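Local structure of aspartokinase 1, chloroplastic (Arabidopsis thaliana, 2CDQ) at residues 113-118 against 148-153; 64-69 against 99-104; 120-125 against 141-146. The protein catalyses the ATP-dependent phosphorylation of L-aspartate to 4-phospho-L-aspartate, the first step in making lysine, threonine, methionine and isoleucine in the plant chloroplast. All blocks are in the same frame, centred on the assembly; numbering follows the deposited sequence.

Contact 1 of 3, residues 113-118 against 148-153. With LYS (lysine), chain D.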
loop_
_atom_site.group_PDB
_atom_site.type_symbol
_atom_site.label_atom_id
_atom_site.label_comp_id
_atom_site.label_asym_id
_atom_site.label_seq_id
_atom_site.Cartn_x
_atom_site.Cartn_y
_atom_site.Cartn_z
ATOM N N SER A 113 38.649 -32.473 22.634
ATOM C CA SER A 113 37.649 -33.508 22.908
ATOM C C SER A 113 36.211 -33.067 22.661
ATOM O O SER A 113 35.525 -33.635 21.804
ATOM C CB SER A 113 37.797 -34.033 24.332
ATOM O OG SER A 113 39.041 -34.682 24.483
ATOM N N VAL A 114 35.767 -32.053 23.400
ATOM C CA VAL A 114 34.370 -31.621 23.355
ATOM C C VAL A 114 33.952 -31.306 21.920
ATOM O O VAL A 114 32.926 -31.800 21.446
ATOM C CB VAL A 114 34.097 -30.410 24.281
ATOM C CG1 VAL A 114 32.597 -30.211 24.475
ATOM C CG2 VAL A 114 34.789 -30.593 25.631
ATOM N N ILE A 115 34.769 -30.513 21.232
ATOM C CA ILE A 115 34.508 -30.142 19.841
ATOM C C ILE A 115 34.409 -31.362 18.921
ATOM O O ILE A 115 33.499 -31.439 18.091
ATOM C CB ILE A 115 35.545 -29.099 19.325
ATOM C CG1 ILE A 115 35.065 -27.676 19.617
ATOM C CG2 ILE A 115 35.769 -29.220 17.827
ATOM C CD1 ILE A 115 34.978 -27.317 21.093
ATOM N N LEU A 116 35.323 -32.319 19.094
ATOM C CA LEU A 116 35.363 -33.520 18.254
ATOM C C LEU A 116 34.089 -34.354 18.361
ATOM O O LEU A 116 33.632 -34.921 17.366
ATOM C CB LEU A 116 36.594 -34.380 18.570
ATOM C CG LEU A 116 37.961 -33.903 18.057
ATOM C CD1 LEU A 116 39.081 -34.713 18.703
ATOM C CD2 LEU A 116 38.069 -33.957 16.528
ATOM N N THR A 117 33.518 -34.416 19.562
ATOM C CA THR A 117 32.268 -35.134 19.784
ATOM C C THR A 117 31.130 -34.476 19.005
ATOM O O THR A 117 30.319 -35.162 18.373
ATOM C CB THR A 117 31.921 -35.214 21.292
ATOM O OG1 THR A 117 32.936 -35.963 21.974
ATOM C CG2 THR A 117 30.567 -35.887 21.514
ATOM N N TYR A 118 31.090 -33.147 19.044
ATOM C CA TYR A 118 30.036 -32.395 18.374
ATOM C C TYR A 118 30.106 -32.502 16.853
ATOM O O TYR A 118 29.071 -32.509 16.182
ATOM C CB TYR A 118 30.047 -30.933 18.826
ATOM C CG TYR A 118 29.195 -30.678 20.049
ATOM C CD1 TYR A 118 29.701 -30.879 21.337
ATOM C CD2 TYR A 118 27.878 -30.246 19.919
ATOM C CE1 TYR A 118 28.915 -30.650 22.460
ATOM C CE2 TYR A 118 27.086 -30.018 21.033
ATOM C CZ TYR A 118 27.609 -30.221 22.299
ATOM O OH TYR A 118 26.816 -29.991 23.395
ATOM N N GLU A 148 26.256 -22.396 17.019
ATOM C CA GLU A 148 26.467 -21.666 18.270
ATOM C C GLU A 148 26.936 -22.583 19.393
ATOM O O GLU A 148 27.631 -22.142 20.307
ATOM C CB GLU A 148 25.196 -20.929 18.701
ATOM C CG GLU A 148 24.762 -19.801 17.769
ATOM C CD GLU A 148 24.126 -20.295 16.473
ATOM O OE1 GLU A 148 23.932 -19.469 15.559
ATOM O OE2 GLU A 148 23.818 -21.501 16.360
ATOM N N CYS A 149 26.558 -23.857 19.320
ATOM C CA CYS A 149 27.013 -24.832 20.304
ATOM C C CYS A 149 28.520 -25.033 20.234
ATOM O O CYS A 149 29.182 -25.145 21.268
ATOM C CB CYS A 149 26.283 -26.157 20.136
ATOM S SG CYS A 149 24.581 -26.066 20.694
ATOM N N LEU A 150 29.053 -25.075 19.014
ATOM C CA LEU A 150 30.487 -25.136 18.806
ATOM C C LEU A 150 31.116 -23.813 19.218
ATOM O O LEU A 150 32.009 -23.769 20.068
ATOM C CB LEU A 150 30.794 -25.431 17.346
ATOM C CG LEU A 150 30.561 -26.856 16.871
ATOM C CD1 LEU A 150 30.481 -26.870 15.360
ATOM C CD2 LEU A 150 31.658 -27.780 17.353
ATOM N N SER A 151 30.613 -22.737 18.622
ATOM C CA SER A 151 31.122 -21.390 18.823
ATOM C C SER A 151 31.358 -21.048 20.293
ATOM O O SER A 151 32.483 -20.742 20.690
ATOM C CB SER A 151 30.155 -20.393 18.201
ATOM O OG SER A 151 30.595 -19.070 18.418
ATOM N N THR A 152 30.295 -21.104 21.093
ATOM C CA THR A 152 30.377 -20.782 22.518
ATOM C C THR A 152 31.383 -21.646 23.285
ATOM O O THR A 152 32.144 -21.121 24.100
ATOM C CB THR A 152 29.000 -20.856 23.216
ATOM O OG1 THR A 152 28.299 -22.037 22.796
ATOM C CG2 THR A 152 28.178 -19.631 22.880
ATOM N N ARG A 153 31.386 -22.954 23.011
ATOM C CA ARG A 153 32.265 -23.908 23.707
ATOM C C ARG A 153 33.757 -23.664 23.462
ATOM O O ARG A 153 34.571 -23.784 24.381
ATOM C CB ARG A 153 31.892 -25.351 23.364
ATOM C CG ARG A 153 30.756 -25.889 24.206
ATOM C CD ARG A 153 30.301 -27.269 23.749
ATOM N NE ARG A 153 29.183 -27.751 24.555
ATOM C CZ ARG A 153 27.920 -27.355 24.413
ATOM N NH1 ARG A 153 27.582 -26.467 23.487
ATOM N NH2 ARG A 153 26.981 -27.854 25.200
HETATM N N LYS D . 24.506 -17.407 14.282
HETATM C CA LYS D . 24.321 -16.841 12.913
HETATM C C LYS D . 25.412 -15.811 12.565
HETATM O O LYS D . 26.603 -16.130 12.617
HETATM C CB LYS D . 22.909 -16.260 12.762
HETATM C CG LYS D . 22.444 -15.403 13.941
HETATM C CD LYS D . 21.170 -14.648 13.608
HETATM C CE LYS D . 21.422 -13.528 12.606
HETATM N NZ LYS D . 20.163 -12.808 12.272
HETATM O OXT LYS D . 25.167 -14.648 12.226
#

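Contact 2 of 3, residues 64-69 against 99-104. With LYS (lysine), chain D.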
loop_
_atom_site.group_PDB
_atom_site.type_symbol
_atom_site.label_atom_id
_atom_site.label_comp_id
_atom_site.label_asym_id
_atom_site.label_seq_id
_atom_site.Cartn_x
_atom_site.Cartn_y
_atom_site.Cartn_z
ATOM N N SER A 64 27.234 -15.586 18.285
ATOM C CA SER A 64 26.740 -16.245 17.084
ATOM C C SER A 64 27.642 -17.437 16.749
ATOM O O SER A 64 28.595 -17.714 17.476
ATOM C CB SER A 64 26.726 -15.255 15.924
ATOM O OG SER A 64 25.789 -14.220 16.163
ATOM N N ALA A 65 27.344 -18.141 15.660
ATOM C CA ALA A 65 28.214 -19.207 15.172
ATOM C C ALA A 65 29.438 -18.589 14.502
ATOM O O ALA A 65 29.403 -17.421 14.119
ATOM C CB ALA A 65 27.467 -20.084 14.199
ATOM N N MET A 66 30.512 -19.363 14.363
ATOM C CA MET A 66 31.748 -18.874 13.727
ATOM C C MET A 66 31.505 -18.501 12.269
ATOM O O MET A 66 31.170 -19.353 11.444
ATOM C CB MET A 66 32.884 -19.898 13.837
ATOM C CG MET A 66 33.347 -20.172 15.265
ATOM S SD MET A 66 34.906 -21.071 15.338
ATOM C CE MET A 66 36.073 -19.790 14.872
ATOM N N GLY A 67 31.675 -17.216 11.978
ATOM C CA GLY A 67 31.319 -16.608 10.696
ATOM C C GLY A 67 31.018 -17.522 9.535
ATOM O O GLY A 67 31.912 -18.167 8.981
ATOM N N LYS A 68 29.747 -17.565 9.165
ATOM C CA LYS A 68 29.285 -18.319 7.991
ATOM C C LYS A 68 29.114 -19.834 8.202
ATOM O O LYS A 68 28.755 -20.548 7.254
ATOM C CB LYS A 68 30.147 -18.031 6.747
ATOM C CG LYS A 68 29.889 -16.680 6.124
ATOM C CD LYS A 68 30.711 -16.505 4.856
ATOM C CE LYS A 68 31.036 -15.030 4.587
ATOM N NZ LYS A 68 29.808 -14.171 4.496
ATOM N N THR A 69 29.352 -20.327 9.417
ATOM C CA THR A 69 29.080 -21.739 9.687
ATOM C C THR A 69 27.579 -22.004 9.690
ATOM O O THR A 69 27.142 -23.044 9.209
ATOM C CB THR A 69 29.748 -22.276 10.978
ATOM O OG1 THR A 69 29.509 -21.379 12.066
ATOM C CG2 THR A 69 31.237 -22.410 10.785
ATOM N N GLU A 99 37.034 -28.565 9.499
ATOM C CA GLU A 99 38.400 -28.058 9.582
ATOM C C GLU A 99 38.501 -26.699 10.280
ATOM O O GLU A 99 39.483 -26.459 10.983
ATOM C CB GLU A 99 39.130 -28.102 8.219
ATOM C CG GLU A 99 39.193 -26.804 7.411
ATOM C CD GLU A 99 40.270 -25.833 7.896
ATOM O OE1 GLU A 99 41.453 -26.229 7.994
ATOM O OE2 GLU A 99 39.927 -24.662 8.172
ATOM N N LEU A 100 37.500 -25.830 10.108
ATOM C CA LEU A 100 37.510 -24.518 10.770
ATOM C C LEU A 100 37.601 -24.696 12.282
ATOM O O LEU A 100 38.426 -24.062 12.944
ATOM C CB LEU A 100 36.261 -23.706 10.429
ATOM C CG LEU A 100 36.248 -22.165 10.499
ATOM C CD1 LEU A 100 34.821 -21.650 10.603
ATOM C CD2 LEU A 100 37.063 -21.571 11.623
ATOM N N HIS A 101 36.767 -25.581 12.816
ATOM C CA HIS A 101 36.669 -25.774 14.254
ATOM C C HIS A 101 37.826 -26.583 14.833
ATOM O O HIS A 101 38.322 -26.272 15.925
ATOM C CB HIS A 101 35.304 -26.356 14.615
ATOM C CG HIS A 101 34.183 -25.395 14.391
ATOM N ND1 HIS A 101 33.588 -25.220 13.159
ATOM C CD2 HIS A 101 33.581 -24.515 15.226
ATOM C CE1 HIS A 101 32.652 -24.293 13.253
ATOM N NE2 HIS A 101 32.628 -23.846 14.496
ATOM N N ILE A 102 38.264 -27.601 14.096
ATOM C CA ILE A 102 39.457 -28.368 14.465
ATOM C C ILE A 102 40.691 -27.454 14.514
ATOM O O ILE A 102 41.468 -27.508 15.469
ATOM C CB ILE A 102 39.675 -29.587 13.523
ATOM C CG1 ILE A 102 38.674 -30.701 13.863
ATOM C CG2 ILE A 102 41.110 -30.104 13.616
ATOM C CD1 ILE A 102 38.519 -31.773 12.794
ATOM N N ARG A 103 40.836 -26.601 13.501
ATOM C CA ARG A 103 41.961 -25.664 13.410
ATOM C C ARG A 103 41.911 -24.550 14.470
ATOM O O ARG A 103 42.950 -24.142 14.989
ATOM C CB ARG A 103 42.036 -25.063 11.999
ATOM C CG ARG A 103 43.335 -24.329 11.679
ATOM C CD ARG A 103 43.486 -24.031 10.182
ATOM N NE ARG A 103 42.281 -23.445 9.592
ATOM C CZ ARG A 103 41.903 -22.177 9.730
ATOM N NH1 ARG A 103 42.631 -21.328 10.445
ATOM N NH2 ARG A 103 40.786 -21.755 9.151
ATOM N N THR A 104 40.708 -24.064 14.774
ATOM C CA THR A 104 40.514 -23.022 15.785
ATOM C C THR A 104 40.914 -23.528 17.173
ATOM O O THR A 104 41.541 -22.812 17.956
ATOM C CB THR A 104 39.047 -22.527 15.807
ATOM O OG1 THR A 104 38.677 -22.078 14.499
ATOM C CG2 THR A 104 38.858 -21.378 16.802
HETATM N N LYS D . 24.506 -17.407 14.282
HETATM C CA LYS D . 24.321 -16.841 12.913
HETATM C C LYS D . 25.412 -15.811 12.565
HETATM O O LYS D . 26.603 -16.130 12.617
HETATM C CB LYS D . 22.909 -16.260 12.762
HETATM C CG LYS D . 22.444 -15.403 13.941
HETATM C CD LYS D . 21.170 -14.648 13.608
HETATM C CE LYS D . 21.422 -13.528 12.606
HETATM N NZ LYS D . 20.163 -12.808 12.272
HETATM O OXT LYS D . 25.167 -14.648 12.226
HETATM O O HOH W 1 30.532 -22.080 15.037
#

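Contact 3 of 3, residues 120-125 against 141-146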
loop_
_atom_site.group_PDB
_atom_site.type_symbol
_atom_site.label_atom_id
_atom_site.label_comp_id
_atom_site.label_asym_id
_atom_site.label_seq_id
_atom_site.Cartn_x
_atom_site.Cartn_y
_atom_site.Cartn_z
ATOM N N GLU A 120 31.451 -35.156 15.232
ATOM C CA GLU A 120 30.993 -36.530 15.010
ATOM C C GLU A 120 29.481 -36.552 14.822
ATOM O O GLU A 120 28.978 -37.054 13.815
ATOM C CB GLU A 120 31.370 -37.428 16.191
ATOM C CG GLU A 120 32.843 -37.823 16.267
ATOM C CD GLU A 120 33.225 -38.927 15.286
ATOM O OE1 GLU A 120 34.439 -39.276 15.238
ATOM O OE2 GLU A 120 32.322 -39.448 14.574
ATOM N N GLU A 121 28.775 -35.991 15.803
ATOM C CA GLU A 121 27.325 -35.843 15.769
ATOM C C GLU A 121 26.822 -35.189 14.483
ATOM O O GLU A 121 25.922 -35.720 13.830
ATOM C CB GLU A 121 26.852 -35.029 16.971
ATOM C CG GLU A 121 26.299 -35.844 18.125
ATOM C CD GLU A 121 25.351 -35.025 18.996
ATOM O OE1 GLU A 121 24.391 -34.431 18.444
ATOM O OE2 GLU A 121 25.565 -34.974 20.231
ATOM N N LEU A 122 27.404 -34.040 14.131
ATOM C CA LEU A 122 27.022 -33.297 12.927
ATOM C C LEU A 122 27.066 -34.176 11.680
ATOM O O LEU A 122 26.108 -34.212 10.906
ATOM C CB LEU A 122 27.904 -32.053 12.748
ATOM C CG LEU A 122 27.771 -31.238 11.455
ATOM C CD1 LEU A 122 26.349 -30.738 11.240
ATOM C CD2 LEU A 122 28.741 -30.073 11.465
ATOM N N GLU A 123 28.178 -34.886 11.502
ATOM C CA GLU A 123 28.332 -35.825 10.393
ATOM C C GLU A 123 27.290 -36.952 10.462
ATOM O O GLU A 123 26.745 -37.367 9.434
ATOM C CB GLU A 123 29.755 -36.397 10.374
ATOM C CG GLU A 123 30.093 -37.199 9.122
ATOM C CD GLU A 123 31.587 -37.388 8.921
ATOM O OE1 GLU A 123 32.386 -36.680 9.573
ATOM O OE2 GLU A 123 31.962 -38.242 8.091
ATOM N N GLN A 124 27.013 -37.431 11.672
ATOM C CA GLN A 124 25.994 -38.452 11.873
ATOM C C GLN A 124 24.603 -37.950 11.485
ATOM O O GLN A 124 23.838 -38.677 10.839
ATOM C CB GLN A 124 26.004 -38.965 13.317
ATOM C CG GLN A 124 27.218 -39.819 13.673
ATOM C CD GLN A 124 27.352 -41.051 12.791
ATOM O OE1 GLN A 124 28.247 -41.131 11.946
ATOM N NE2 GLN A 124 26.454 -42.011 12.976
ATOM N N LEU A 125 24.286 -36.710 11.866
ATOM C CA LEU A 125 22.985 -36.118 11.551
ATOM C C LEU A 125 22.790 -35.965 10.051
ATOM O O LEU A 125 21.711 -36.245 9.529
ATOM C CB LEU A 125 22.810 -34.763 12.240
ATOM C CG LEU A 125 21.460 -34.073 12.002
ATOM C CD1 LEU A 125 20.370 -34.649 12.889
ATOM C CD2 LEU A 125 21.584 -32.587 12.229
ATOM N N ASP A 141 16.322 -26.745 12.498
ATOM C CA ASP A 141 16.673 -26.066 13.743
ATOM C C ASP A 141 17.762 -26.782 14.537
ATOM O O ASP A 141 18.646 -26.136 15.106
ATOM C CB ASP A 141 15.443 -25.875 14.621
ATOM C CG ASP A 141 14.799 -24.524 14.427
ATOM O OD1 ASP A 141 14.961 -23.928 13.344
ATOM O OD2 ASP A 141 14.132 -24.056 15.367
ATOM N N TYR A 142 17.694 -28.111 14.577
ATOM C CA TYR A 142 18.702 -28.902 15.273
ATOM C C TYR A 142 20.055 -28.754 14.581
ATOM O O TYR A 142 21.066 -28.492 15.232
ATOM C CB TYR A 142 18.275 -30.376 15.364
ATOM C CG TYR A 142 19.214 -31.244 16.179
ATOM C CD1 TYR A 142 19.292 -31.111 17.568
ATOM C CD2 TYR A 142 20.019 -32.200 15.562
ATOM C CE1 TYR A 142 20.159 -31.903 18.321
ATOM C CE2 TYR A 142 20.884 -32.998 16.300
ATOM C CZ TYR A 142 20.953 -32.844 17.679
ATOM O OH TYR A 142 21.814 -33.635 18.412
ATOM N N LEU A 143 20.045 -28.893 13.255
ATOM C CA LEU A 143 21.232 -28.757 12.418
ATOM C C LEU A 143 21.978 -27.451 12.714
ATOM O O LEU A 143 23.153 -27.480 13.101
ATOM C CB LEU A 143 20.836 -28.829 10.941
ATOM C CG LEU A 143 21.760 -29.401 9.858
ATOM C CD1 LEU A 143 21.210 -29.046 8.490
ATOM C CD2 LEU A 143 23.190 -28.912 9.959
ATOM N N VAL A 144 21.301 -26.312 12.565
ATOM C CA VAL A 144 21.967 -25.022 12.776
ATOM C C VAL A 144 22.408 -24.785 14.230
ATOM O O VAL A 144 23.299 -23.968 14.470
ATOM C CB VAL A 144 21.170 -23.788 12.220
ATOM C CG1 VAL A 144 20.419 -24.133 10.947
ATOM C CG2 VAL A 144 20.232 -23.217 13.251
ATOM N N SER A 145 21.808 -25.505 15.185
ATOM C CA SER A 145 22.144 -25.335 16.605
ATOM C C SER A 145 23.606 -25.685 16.890
ATOM O O SER A 145 24.211 -25.146 17.817
ATOM C CB SER A 145 21.199 -26.135 17.515
ATOM O OG SER A 145 21.562 -27.509 17.619
ATOM N N PHE A 146 24.167 -26.571 16.073
ATOM C CA PHE A 146 25.575 -26.944 16.171
ATOM C C PHE A 146 26.498 -25.746 16.049
ATOM O O PHE A 146 27.545 -25.698 16.686
ATOM C CB PHE A 146 25.924 -27.969 15.100
ATOM C CG PHE A 146 25.508 -29.361 15.447
ATOM C CD1 PHE A 146 26.396 -30.226 16.070
ATOM C CD2 PHE A 146 24.226 -29.809 15.159
ATOM C CE1 PHE A 146 26.018 -31.512 16.390
ATOM C CE2 PHE A 146 23.840 -31.094 15.484
ATOM C CZ PHE A 146 24.737 -31.948 16.100
#

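Contact 1 of 3, residues 113-118 against 148-153
Y118 and R153 meet between two antiparallel helices of the amino acid kinase domain, 113-132 and 137-161. The short segments run at 175° to each other, axes 10.4 Å apart. The Y118 ring lies against one face of the R153 guanidinium, with Y118 CZ 3.6 Å above its centre. The two planes are 40° apart, so the groups are tilted rather than stacked flat. Y118 OH comes within 2.8 Å of R153 NH2, but the angle is poor and this is not a hydrogen bond. R153 uses its N-H groups in other directions. R153 NH1 donates to C149 O one turn back (3.0 Å), nearly in the guanidinium plane, and NH2 forms a salt bridge with D170. The chain of R153 is extended from CG to NE, which carries the guanidinium across the tyrosine. V114 CG1 touches the arginine stem at R153 CD (3.8 Å). On the buried side, L150 CD2 packs on Y118 CB (3.8 Å) and on I115 CG1 (4.1 Å). C149 CB approaches the ring at CE2. E148 takes no part in the helix pairing; its OE1 is hydrogen-bonded to N of the bound lysine. I115 and L150 fill the buried part, and the guanidinium of R153 lies against Y118 at the more exposed part. The bonds to C149 O and D170 probably fix the rotation of the guanidinium, leaving one face for the tyrosine ring.

Contact 2 of 3, residues 64-69 against 99-104
M66 reaches from the loop after strand 59-63 to helix 92-108 and buries more surface here than any other residue of the two segments. Its side chain runs past the ring of H101 in the opposite direction. M66 SD sits 4.1 Å from the centroid of the H101 ring, 37° off the normal, an oblique sulfur-aromatic contact. The chain then bends at chi3 (74°), which brings the methyl group to T104. M66 CE ends 3.5 Å from T104 OG1, the two side chains meeting tip to tip. M66 CE also touches L100 CD2 at 3.8 Å. T104 OG1 donates to L100 O, one turn earlier in its own helix.

H101 is held at both ring nitrogens. ND1 is hydrogen-bonded to I97 O in its own helix. NE2 shares a water with the backbone of the loop, and this water lies in the ring plane and accepts from M66 N at 2.8 Å. The loop follows strand 59-63 and leads into helix 69-80, a strand-loop-helix element of the amino acid kinase domain. Its first residues, S64 and A65, line the site that holds a bound lysine, and S64 is an ATP-binding position by similarity.

L100 buries nearly as much surface as H101. L100 CD1 meets T69 CG2 at 3.7 Å, and the two side chains cross at about a right angle. T69 CG2 also comes to the edge of the H101 ring at CE1. T69 OG1 and T69 N both donate to M66 O from the same face of that carbonyl, which ties the first turn of helix 69-80 to the loop.

Contact 3 of 3, residues 120-125 against 141-146
L125, L122, L143 and F146 form the apolar centre between helices 113-132 and 137-161. The short segments cross at -153°, roughly antiparallel. L122 CD1 meets L143 CD2 at 3.9 Å. L125 has its CG anti to the backbone N (chi1 -179°), which places it where both methyls make contact with the other helix. L125 CD2 lies against L143 CG, and L125 CD1 touches the edge of the Y142 ring at Y142 CD2 (3.6 Å). One face of the F146 ring takes L122 CA, 4.0 Å above the plane and toward the rim. F146 CE1 touches E121 CB at 3.7 Å. E121 marks the polar edge. E121 OE1 accepts a 2.7 Å hydrogen bond from Y142 OH and is met nearly along the C-O axis. The carboxylate and the tyrosine ring are almost coplanar, 11° apart. E121 OE1 is also 3.4 Å from F146 CZ, and here the two planes are almost perpendicular. L122 also packs on L94 and I97 of helix 92-108, and both L122 and L143 reach L73 of helix 69-80. Y142 borders strand 225-227 through V225.

How the contacts relate
Contacts 1 and 3 join the same two helices, 113-132 and 137-161, with their centres 11 Å apart. Contact 3 is nested inside the loop that contact 1 closes. They meet where Y118 O comes 3.2 Å from F146 CE1. Contact 2 lies 10 Å from contact 1, centre to centre. These two meet through L150 CB and H101 CD2, 3.6 Å apart, and through a probable hydrogen bond of 2.6 Å between S151 OG and S64 O. Contacts 1 and 2 both reach the bound lysine, through E148, a substrate-binding residue, and through S64 and A65. Contact 3 stands farther back, with the F146 side chain about 11 Å from that lysine.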